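Local coordinates for ADP-ribosylating toxin CARDS (Mycoplasma pneumoniae, PDB 4TLV), which transfers the ADP-ribosyl group of NAD(+) to multiple target proteins and causes vacuolation of mammalian cells, acting as the main virulence factor of its bacterium, at residues A[540-545]-A[584-589]; A[443-448]-A[468-473]; A[13-18]-A[232-237]; A[26-31]-A[48-53]. All coordinates share one frame; numbering follows the deposited sequence.

Contact 1 of 4, residues A[540-545]-A[584-589]; sequences GLNFRH and VKDGFD
The guanidinium group of R544 lies with one face against the F588 ring, F588 CE1 standing 3.5 Å above the guanidinium plane toward its rim, where the second beta-trefoil of the toxin, the D3 domain, receives its C-terminal tail. The two planes are inclined by 59°, so this is an oblique contact and not a stack. A bend at chi2 (-70°) turns the arginine across the tail and leaves the guanidinium edge for D589: R544 NH2 donates to D589 OD2 at 2.9 Å in a salt bridge, with OD2 close to the guanidinium plane and met on its syn side. The other terminal nitrogen stays within its own segment, NH1 reaching both N542 OD1 and F543 O, and this double grip fixes the rotation of the group. N542 thus helps position the arginine and also bonds the tail, through ND2 to V584 O at 2.9 Å. That amide nitrogen approaches from above the carbonyl plane, 48° out of it. In the reverse direction V584 N donates to N542 O, extending the pairing of strands 543-548 and 578-583 by one step. V584 CG1 sits 3.3 Å above the centre of the F588 ring, and D589 CB lies over the opposite face.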
# COMPACT_ATOMS: atom_id res chain seq x y z
N GLY A 540 -3.47 18.75 -16.05
CA GLY A 540 -3.59 17.98 -14.82
C GLY A 540 -3.51 16.47 -14.98
O GLY A 540 -3.76 15.73 -14.01
N LEU A 541 -3.14 16.00 -16.17
CA LEU A 541 -3.09 14.55 -16.42
C LEU A 541 -1.77 13.90 -16.00
O LEU A 541 -0.72 14.52 -16.04
CB LEU A 541 -3.37 14.24 -17.89
CG LEU A 541 -4.74 14.74 -18.39
CD1 LEU A 541 -4.85 14.53 -19.89
CD2 LEU A 541 -5.89 14.04 -17.68
N ASN A 542 -1.85 12.61 -15.64
CA ASN A 542 -0.68 11.83 -15.22
C ASN A 542 -0.25 10.87 -16.34
O ASN A 542 -0.92 9.86 -16.59
CB ASN A 542 -1.03 11.04 -13.95
CG ASN A 542 0.19 10.53 -13.22
OD1 ASN A 542 1.21 11.22 -13.11
ND2 ASN A 542 0.09 9.30 -12.70
N PHE A 543 0.85 11.21 -17.02
CA PHE A 543 1.37 10.39 -18.12
C PHE A 543 2.69 9.72 -17.75
O PHE A 543 3.48 10.26 -16.96
CB PHE A 543 1.65 11.26 -19.36
CG PHE A 543 0.42 11.83 -20.00
CD1 PHE A 543 -0.53 11.01 -20.58
CD2 PHE A 543 0.26 13.21 -20.09
CE1 PHE A 543 -1.65 11.55 -21.21
CE2 PHE A 543 -0.85 13.75 -20.71
CZ PHE A 543 -1.81 12.93 -21.27
N ARG A 544 2.93 8.55 -18.35
CA ARG A 544 4.23 7.89 -18.31
C ARG A 544 4.51 7.24 -19.66
O ARG A 544 3.58 6.92 -20.40
CB ARG A 544 4.26 6.79 -17.25
CG ARG A 544 4.04 7.25 -15.81
CD ARG A 544 5.25 8.06 -15.29
NE ARG A 544 5.09 8.33 -13.85
CZ ARG A 544 4.30 9.28 -13.35
NH1 ARG A 544 3.60 10.08 -14.14
NH2 ARG A 544 4.22 9.43 -12.03
N HIS A 545 5.78 7.01 -19.96
CA HIS A 545 6.16 6.06 -21.00
C HIS A 545 6.20 4.66 -20.37
O HIS A 545 6.48 4.51 -19.18
CB HIS A 545 7.52 6.42 -21.60
CG HIS A 545 7.50 7.71 -22.37
ND1 HIS A 545 8.62 8.51 -22.51
CD2 HIS A 545 6.50 8.35 -23.01
CE1 HIS A 545 8.30 9.58 -23.22
NE2 HIS A 545 7.02 9.51 -23.53
N VAL A 584 -1.81 6.92 -16.53
CA VAL A 584 -1.68 6.00 -15.40
C VAL A 584 -2.31 6.64 -14.16
O VAL A 584 -2.15 7.84 -13.92
CB VAL A 584 -0.20 5.67 -15.09
CG1 VAL A 584 -0.10 4.40 -14.22
CG2 VAL A 584 0.61 5.48 -16.37
N LYS A 585 -3.01 5.84 -13.36
CA LYS A 585 -3.72 6.36 -12.19
C LYS A 585 -2.78 7.18 -11.29
O LYS A 585 -1.69 6.73 -10.93
CB LYS A 585 -4.35 5.19 -11.42
CG LYS A 585 -5.12 5.59 -10.13
CD LYS A 585 -5.97 4.39 -9.63
CE LYS A 585 -6.48 4.60 -8.20
NZ LYS A 585 -7.27 5.85 -8.09
N ASP A 586 -3.19 8.38 -10.93
CA ASP A 586 -2.38 9.22 -10.05
C ASP A 586 -2.02 8.47 -8.79
O ASP A 586 -2.91 7.91 -8.15
CB ASP A 586 -3.14 10.47 -9.64
CG ASP A 586 -2.85 11.65 -10.53
OD1 ASP A 586 -3.48 11.73 -11.61
OD2 ASP A 586 -2.00 12.48 -10.15
N GLY A 587 -0.74 8.49 -8.42
CA GLY A 587 -0.27 7.87 -7.19
C GLY A 587 0.07 6.40 -7.28
O GLY A 587 0.43 5.78 -6.28
N PHE A 588 -0.03 5.83 -8.48
CA PHE A 588 0.22 4.41 -8.68
C PHE A 588 1.65 4.02 -8.26
O PHE A 588 1.89 2.89 -7.90
CB PHE A 588 0.01 4.02 -10.14
CG PHE A 588 1.18 4.37 -11.02
CD1 PHE A 588 1.38 5.69 -11.44
CD2 PHE A 588 2.09 3.40 -11.40
CE1 PHE A 588 2.47 6.02 -12.24
CE2 PHE A 588 3.18 3.72 -12.19
CZ PHE A 588 3.38 5.02 -12.61
N ASP A 589 2.59 4.96 -8.33
CA ASP A 589 3.99 4.65 -8.02
C ASP A 589 4.38 4.96 -6.55
O ASP A 589 5.57 4.98 -6.20
CB ASP A 589 4.96 5.33 -9.02
CG ASP A 589 4.61 6.80 -9.28
OD1 ASP A 589 3.66 7.33 -8.67
OD2 ASP A 589 5.27 7.43 -10.15
O HOH W 1 -2.17 14.10 -12.26
O HOH W 2 1.55 8.97 -9.98
O HOH W 3 6.52 6.48 -12.33

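Contact 2 of 4, residues A[443-448]-A[468-473]; sequences DVQLGW and TPDGQI
The backbones of 443-448 and 468-473 meet at one carbonyl, I473 O, which accepts from two successive amides, V444 N at 2.9 Å and Q445 N at 3.2 Å, while Q445 takes up positive phi and psi (49° and 47°). Side chains then hold the 468-473 loop at T468 and at G471. With CG anti to its backbone N (chi1 -174°), D443 extends its carboxylate to the turn, where OD2 accepts from G471 N at 2.8 Å, the donor lying above the carboxylate plane. D443 OD1 accepts a hydrogen bond from a water that also donates to P469 O and accepts from Q472 N, so one aspartate holds the loop directly and through solvent. The extended side chain of Q445 lays its amide beside this loop, NE2 donating to T468 O at 2.7 Å. In return T468 OG1 donates to L446 O at 2.6 Å and also bonds T456 OG1. I473 CG2 touches both L446 CG (3.8 Å) and V444 CG2 (4.0 Å), the leucine and isoleucine crossing at about a right angle. In the D3 beta-trefoil the contact continues the pairing of strands 441-443 and 473-476; I473 rests on F484 of strand 481-485 and P457 of strand 453-457.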
# COMPACT_ATOMS: atom_id res chain seq x y z
N ASP A 443 -3.64 -0.80 -9.07
CA ASP A 443 -4.61 -0.38 -10.09
C ASP A 443 -3.98 0.75 -10.89
O ASP A 443 -3.74 1.83 -10.36
CB ASP A 443 -5.91 0.08 -9.42
CG ASP A 443 -7.03 0.40 -10.44
OD1 ASP A 443 -6.75 0.54 -11.64
OD2 ASP A 443 -8.20 0.51 -10.01
N VAL A 444 -3.64 0.47 -12.15
CA VAL A 444 -2.95 1.48 -12.97
C VAL A 444 -3.89 2.13 -13.98
O VAL A 444 -3.58 3.19 -14.53
CB VAL A 444 -1.68 0.91 -13.65
CG1 VAL A 444 -0.59 0.60 -12.61
CG2 VAL A 444 -2.01 -0.35 -14.49
N GLN A 445 -5.05 1.51 -14.22
CA GLN A 445 -6.08 2.17 -15.00
C GLN A 445 -5.54 2.77 -16.32
O GLN A 445 -5.83 3.92 -16.66
CB GLN A 445 -6.70 3.27 -14.13
CG GLN A 445 -8.07 3.74 -14.54
CD GLN A 445 -8.72 4.68 -13.52
OE1 GLN A 445 -8.03 5.32 -12.72
NE2 GLN A 445 -10.05 4.76 -13.56
N LEU A 446 -4.75 1.99 -17.06
CA LEU A 446 -4.05 2.51 -18.25
C LEU A 446 -5.03 3.01 -19.29
O LEU A 446 -6.07 2.42 -19.51
CB LEU A 446 -3.14 1.47 -18.89
CG LEU A 446 -2.12 0.79 -17.97
CD1 LEU A 446 -1.27 -0.16 -18.78
CD2 LEU A 446 -1.26 1.84 -17.23
N GLY A 447 -4.67 4.11 -19.96
CA GLY A 447 -5.50 4.62 -21.03
C GLY A 447 -4.69 5.59 -21.87
O GLY A 447 -3.49 5.72 -21.71
N TRP A 448 -5.36 6.25 -22.80
CA TRP A 448 -4.73 7.35 -23.50
C TRP A 448 -5.74 8.46 -23.72
O TRP A 448 -6.94 8.27 -23.51
CB TRP A 448 -4.02 6.90 -24.78
CG TRP A 448 -4.86 6.24 -25.87
CD1 TRP A 448 -5.28 4.94 -25.90
CD2 TRP A 448 -5.30 6.84 -27.10
NE1 TRP A 448 -5.98 4.70 -27.07
CE2 TRP A 448 -6.01 5.85 -27.82
CE3 TRP A 448 -5.17 8.13 -27.66
CZ2 TRP A 448 -6.59 6.10 -29.07
CZ3 TRP A 448 -5.75 8.37 -28.90
CH2 TRP A 448 -6.45 7.36 -29.59
N THR A 468 -10.85 4.58 -18.80
CA THR A 468 -10.64 3.25 -18.23
C THR A 468 -11.27 3.20 -16.84
O THR A 468 -11.04 4.09 -16.02
CB THR A 468 -9.14 2.94 -18.13
OG1 THR A 468 -8.56 2.99 -19.44
CG2 THR A 468 -8.92 1.57 -17.52
N PRO A 469 -12.10 2.18 -16.58
CA PRO A 469 -12.72 2.15 -15.25
C PRO A 469 -11.74 1.73 -14.16
O PRO A 469 -10.72 1.09 -14.43
CB PRO A 469 -13.80 1.08 -15.40
CG PRO A 469 -13.26 0.15 -16.43
CD PRO A 469 -12.54 1.06 -17.42
N ASP A 470 -12.07 2.08 -12.93
CA ASP A 470 -11.34 1.57 -11.78
C ASP A 470 -11.48 0.06 -11.73
O ASP A 470 -12.50 -0.50 -12.15
CB ASP A 470 -11.91 2.15 -10.48
CG ASP A 470 -11.78 3.66 -10.41
OD1 ASP A 470 -10.63 4.15 -10.41
OD2 ASP A 470 -12.82 4.34 -10.35
N GLY A 471 -10.46 -0.61 -11.20
CA GLY A 471 -10.54 -2.02 -10.87
C GLY A 471 -10.43 -2.96 -12.06
O GLY A 471 -10.95 -4.09 -12.01
N GLN A 472 -9.74 -2.53 -13.11
CA GLN A 472 -9.68 -3.32 -14.34
C GLN A 472 -8.27 -3.66 -14.84
O GLN A 472 -7.99 -4.79 -15.24
CB GLN A 472 -10.44 -2.61 -15.47
CG GLN A 472 -10.63 -3.51 -16.68
CD GLN A 472 -11.52 -2.89 -17.71
OE1 GLN A 472 -12.71 -3.19 -17.77
NE2 GLN A 472 -10.96 -2.02 -18.51
N ILE A 473 -7.39 -2.67 -14.84
CA ILE A 473 -6.05 -2.86 -15.36
C ILE A 473 -5.06 -2.65 -14.24
O ILE A 473 -5.07 -1.60 -13.59
CB ILE A 473 -5.76 -1.88 -16.53
CG1 ILE A 473 -6.89 -1.97 -17.56
CG2 ILE A 473 -4.40 -2.19 -17.14
CD1 ILE A 473 -6.63 -1.27 -18.90
O HOH W 4 -8.31 -0.05 -13.75

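Contact 3 of 4, residues A[13-18]-A[232-237]; sequences VDLRSP and CPDWSP
With chi1 of -57°, D234 sets its carboxylate anti to its own carbonyl carbon and points it at the bend that follows strand 9-14, where the extended R16 chain runs past it in the opposite direction. D234 OD2 accepts from L15 N at 2.9 Å on its syn side, 17° out of the carboxylate plane. D234 OD1 faces R16 NE at 3.3 Å in a long salt bridge, with guanidinium and carboxylate planes 71° apart; its position is doubtful because it is modelled too near the D14 carboxylate. R16 has a second acidic partner in E20, bonded through NH1, and D14 is itself paired with R12. D14 also closes an Asx turn by accepting from R16 N, although the oxygen concerned is the less certain one. P233 packs alongside: its CB touches the carbonyl oxygen V13 O at 3.5 Å, while its CG makes an apolar contact with L15 CD1 at 4.2 Å. The contact thus joins the first strand of the mART domain to the region assigned to the NAD(+)-binding pocket. Strand 9-14 is an outer strand of its five-stranded antiparallel sheet, beside 76-84, and leads through a short loop to helix 18-24, with S17 at the N-cap; C232 follows helix 228-231 and is tied to C249 by a disulfide.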
# COMPACT_ATOMS: atom_id res chain seq x y z
N VAL A 13 5.91 7.85 14.45
CA VAL A 13 5.83 7.46 15.86
C VAL A 13 7.24 7.47 16.42
O VAL A 13 8.16 6.89 15.83
CB VAL A 13 5.19 6.05 16.01
CG1 VAL A 13 5.24 5.56 17.48
CG2 VAL A 13 3.75 6.04 15.48
N ASP A 14 7.43 8.13 17.56
CA ASP A 14 8.75 8.30 18.13
C ASP A 14 8.58 8.27 19.65
O ASP A 14 7.60 8.77 20.16
CB ASP A 14 9.33 9.65 17.67
CG ASP A 14 10.83 9.72 17.78
OD1 ASP A 14 11.35 9.65 18.91
OD2 ASP A 14 11.49 9.88 16.73
N LEU A 15 9.53 7.69 20.37
CA LEU A 15 9.41 7.60 21.82
C LEU A 15 9.76 8.92 22.52
O LEU A 15 9.41 9.12 23.68
CB LEU A 15 10.24 6.44 22.37
CG LEU A 15 9.48 5.10 22.35
CD1 LEU A 15 9.18 4.66 20.93
CD2 LEU A 15 10.23 4.01 23.10
N ARG A 16 10.42 9.83 21.81
CA ARG A 16 10.72 11.14 22.39
C ARG A 16 9.45 11.96 22.59
O ARG A 16 8.54 11.93 21.75
CB ARG A 16 11.71 11.90 21.52
CG ARG A 16 13.04 11.20 21.35
CD ARG A 16 13.98 12.03 20.50
NE ARG A 16 15.18 11.27 20.13
CZ ARG A 16 16.32 11.31 20.81
NH1 ARG A 16 16.42 12.07 21.89
NH2 ARG A 16 17.35 10.58 20.41
N SER A 17 9.39 12.69 23.70
CA SER A 17 8.20 13.45 24.09
C SER A 17 8.02 14.74 23.31
O SER A 17 8.97 15.27 22.74
CB SER A 17 8.29 13.78 25.59
OG SER A 17 9.35 14.69 25.81
N PRO A 18 6.79 15.25 23.27
CA PRO A 18 6.57 16.50 22.53
C PRO A 18 7.42 17.65 23.07
O PRO A 18 7.81 18.54 22.30
CB PRO A 18 5.08 16.75 22.73
CG PRO A 18 4.50 15.39 22.87
CD PRO A 18 5.53 14.62 23.67
N CYS A 232 12.93 1.15 15.12
CA CYS A 232 13.89 1.64 16.11
C CYS A 232 14.02 3.15 15.99
O CYS A 232 15.09 3.65 15.64
CB CYS A 232 15.27 1.01 15.89
SG CYS A 232 15.30 -0.73 15.41
N PRO A 233 12.93 3.89 16.27
CA PRO A 233 12.87 5.32 15.95
C PRO A 233 13.86 6.14 16.76
O PRO A 233 14.15 7.26 16.38
CB PRO A 233 11.44 5.73 16.35
CG PRO A 233 10.87 4.58 17.11
CD PRO A 233 11.70 3.36 16.88
N ASP A 234 14.38 5.58 17.85
CA ASP A 234 15.29 6.32 18.71
C ASP A 234 16.62 5.60 18.93
O ASP A 234 17.27 5.74 19.97
CB ASP A 234 14.59 6.65 20.02
CG ASP A 234 13.33 7.44 19.77
OD1 ASP A 234 13.46 8.61 19.39
OD2 ASP A 234 12.23 6.87 19.90
N TRP A 235 17.02 4.85 17.92
CA TRP A 235 18.29 4.14 17.90
C TRP A 235 19.46 5.03 18.34
O TRP A 235 19.60 6.15 17.87
CB TRP A 235 18.55 3.65 16.47
CG TRP A 235 19.83 2.93 16.29
CD1 TRP A 235 21.05 3.48 16.06
CD2 TRP A 235 20.02 1.52 16.32
NE1 TRP A 235 21.99 2.49 15.93
CE2 TRP A 235 21.38 1.27 16.08
CE3 TRP A 235 19.16 0.43 16.49
CZ2 TRP A 235 21.91 -0.01 16.03
CZ3 TRP A 235 19.68 -0.85 16.44
CH2 TRP A 235 21.05 -1.06 16.21
N SER A 236 20.30 4.50 19.23
CA SER A 236 21.51 5.21 19.70
C SER A 236 22.74 4.34 19.51
O SER A 236 22.66 3.12 19.58
CB SER A 236 21.39 5.57 21.19
OG SER A 236 20.61 6.73 21.39
N PRO A 237 23.91 4.97 19.28
CA PRO A 237 25.14 4.18 19.15
C PRO A 237 25.50 3.52 20.48
O PRO A 237 25.32 4.13 21.53
CB PRO A 237 26.20 5.23 18.79
CG PRO A 237 25.43 6.47 18.40
CD PRO A 237 24.16 6.41 19.18

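Contact 4 of 4, residues A[26-31]-A[48-53]; sequences FSTLGD and YFISTS
I50 packs its CD1 methyl into the loop 26-31 in an apolar contact of the mART domain, where strand 49-53, an outer strand of a three-stranded antiparallel sheet, is covered by the connection between helices 18-24 and 35-40. I50 CD1 lies 3.9 Å from F26 CB and touches the backbone as well, at 3.4 Å from F26 O and close to S27 O. The isoleucine reaches them because CG1 stands anti to the carbonyl carbon (chi1 -62°) and the chain continues straight to CD1 (chi2 174°). F26 does not follow it: its ring turns off to meet Y81 edge-to-face and to rest on D14 and R12 of strand 9-14. The T28 CG2 methyl adds a van der Waals contact, 3.2 Å from Y48 O, and lies obliquely beside the tyrosine ring.

The polar contacts are mediated or weak. A single water bridges the two backbones, accepting from L29 N at 2.9 Å and donating to F49 O at 2.7 Å. Within the loop, the T28 hydroxyl donates to G30 O, which ties the turn together and leaves the T28 methyl to face the strand. Direct backbone bonds flank this pair of segments, Y48 with V32 and G30 with S47, so the loop is pinned close to where the strand begins.

G30 O serves two further contacts. G30 O lies at the edge of the Y48 ring, in its plane, 3.5 Å from Y48 CD1, and it receives a CA-H...O contact from Y48 CA at 3.4 Å, with an angle of 138° at the hydrogen.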
# COMPACT_ATOMS: atom_id res chain seq x y z
N PHE A 26 13.28 16.68 14.41
CA PHE A 26 13.90 15.36 14.40
C PHE A 26 15.30 15.43 13.80
O PHE A 26 15.52 16.07 12.79
CB PHE A 26 13.06 14.38 13.58
CG PHE A 26 11.69 14.12 14.15
CD1 PHE A 26 11.51 13.14 15.13
CD2 PHE A 26 10.60 14.85 13.72
CE1 PHE A 26 10.27 12.91 15.67
CE2 PHE A 26 9.33 14.61 14.25
CZ PHE A 26 9.16 13.63 15.22
N SER A 27 16.25 14.75 14.42
CA SER A 27 17.63 14.75 13.93
C SER A 27 17.92 13.45 13.20
O SER A 27 17.25 12.45 13.43
CB SER A 27 18.60 14.91 15.11
OG SER A 27 18.49 16.21 15.67
N THR A 28 18.94 13.45 12.34
CA THR A 28 19.28 12.25 11.58
C THR A 28 20.13 11.30 12.41
O THR A 28 20.76 11.70 13.39
CB THR A 28 20.08 12.60 10.31
OG1 THR A 28 21.37 13.09 10.70
CG2 THR A 28 19.35 13.69 9.49
N LEU A 29 20.19 10.04 12.00
CA LEU A 29 21.10 9.07 12.58
C LEU A 29 22.56 9.41 12.26
O LEU A 29 23.44 9.31 13.12
CB LEU A 29 20.78 7.66 12.05
CG LEU A 29 19.42 7.07 12.45
CD1 LEU A 29 19.03 5.92 11.53
CD2 LEU A 29 19.45 6.64 13.91
N GLY A 30 22.81 9.78 11.01
CA GLY A 30 24.16 10.01 10.53
C GLY A 30 24.21 10.86 9.26
O GLY A 30 23.31 11.66 9.00
N ASP A 31 25.27 10.69 8.47
CA ASP A 31 25.48 11.57 7.32
C ASP A 31 25.50 10.88 5.96
O ASP A 31 25.91 11.48 4.96
CB ASP A 31 26.74 12.45 7.50
CG ASP A 31 28.02 11.64 7.72
OD1 ASP A 31 28.01 10.41 7.48
OD2 ASP A 31 29.04 12.25 8.14
N TYR A 48 21.27 9.56 6.65
CA TYR A 48 20.94 10.98 6.68
C TYR A 48 19.44 11.15 6.51
O TYR A 48 18.92 12.22 6.68
CB TYR A 48 21.62 11.68 5.51
CG TYR A 48 21.53 13.19 5.52
CD1 TYR A 48 22.14 13.93 6.54
CD2 TYR A 48 20.89 13.88 4.49
CE1 TYR A 48 22.08 15.31 6.54
CE2 TYR A 48 20.83 15.26 4.49
CZ TYR A 48 21.42 15.97 5.52
OH TYR A 48 21.35 17.35 5.51
N PHE A 49 18.74 10.07 6.14
CA PHE A 49 17.32 10.16 5.83
C PHE A 49 16.49 9.86 7.08
O PHE A 49 16.80 8.93 7.81
CB PHE A 49 16.96 9.15 4.74
CG PHE A 49 17.70 9.35 3.44
CD1 PHE A 49 18.05 10.64 3.02
CD2 PHE A 49 18.05 8.27 2.64
CE1 PHE A 49 18.73 10.84 1.82
CE2 PHE A 49 18.72 8.47 1.43
CZ PHE A 49 19.07 9.77 1.03
N ILE A 50 15.43 10.64 7.29
CA ILE A 50 14.50 10.38 8.41
C ILE A 50 13.17 9.85 7.87
O ILE A 50 12.58 10.44 6.97
CB ILE A 50 14.25 11.63 9.25
CG1 ILE A 50 15.55 12.12 9.88
CG2 ILE A 50 13.22 11.36 10.36
CD1 ILE A 50 15.39 13.47 10.60
N SER A 51 12.68 8.75 8.44
CA SER A 51 11.46 8.12 7.93
C SER A 51 10.17 8.69 8.52
O SER A 51 10.09 9.02 9.70
CB SER A 51 11.49 6.61 8.19
OG SER A 51 11.64 6.38 9.58
N THR A 52 9.17 8.81 7.65
CA THR A 52 7.81 9.17 8.05
C THR A 52 6.88 8.37 7.14
O THR A 52 7.32 7.75 6.17
CB THR A 52 7.50 10.67 7.81
OG1 THR A 52 7.45 10.93 6.39
CG2 THR A 52 8.56 11.59 8.46
N SER A 53 5.60 8.40 7.44
CA SER A 53 4.63 7.63 6.67
C SER A 53 3.49 8.55 6.19
O SER A 53 3.16 9.54 6.84
CB SER A 53 4.07 6.49 7.53
OG SER A 53 3.05 5.81 6.84
O HOH W 5 18.01 9.24 10.25

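How the contacts relate
From the N terminus, contact 3 opens first, at the end of strand 9-14, and closes more than two hundred residues later beyond helix 228-231, spanning nearly the whole catalytic portion. Contact 4 is nested inside that loop and closes a short excursion through helix 35-40. The two adjoin where W235 packs against L29, and their centres are about 11 Å apart. After the D2 trefoil, contacts 2 and 1 follow in series within D3: contact 2 closes a local loop near its start, and contact 1 brings the C-terminal tail back to strand 543-548. These also adjoin, K585 N probably bonding V444 O, which joins the beginning and end of D3. Contacts 2 and 3, with centres about 41 Å apart, lie on opposite sides of the chain's centre.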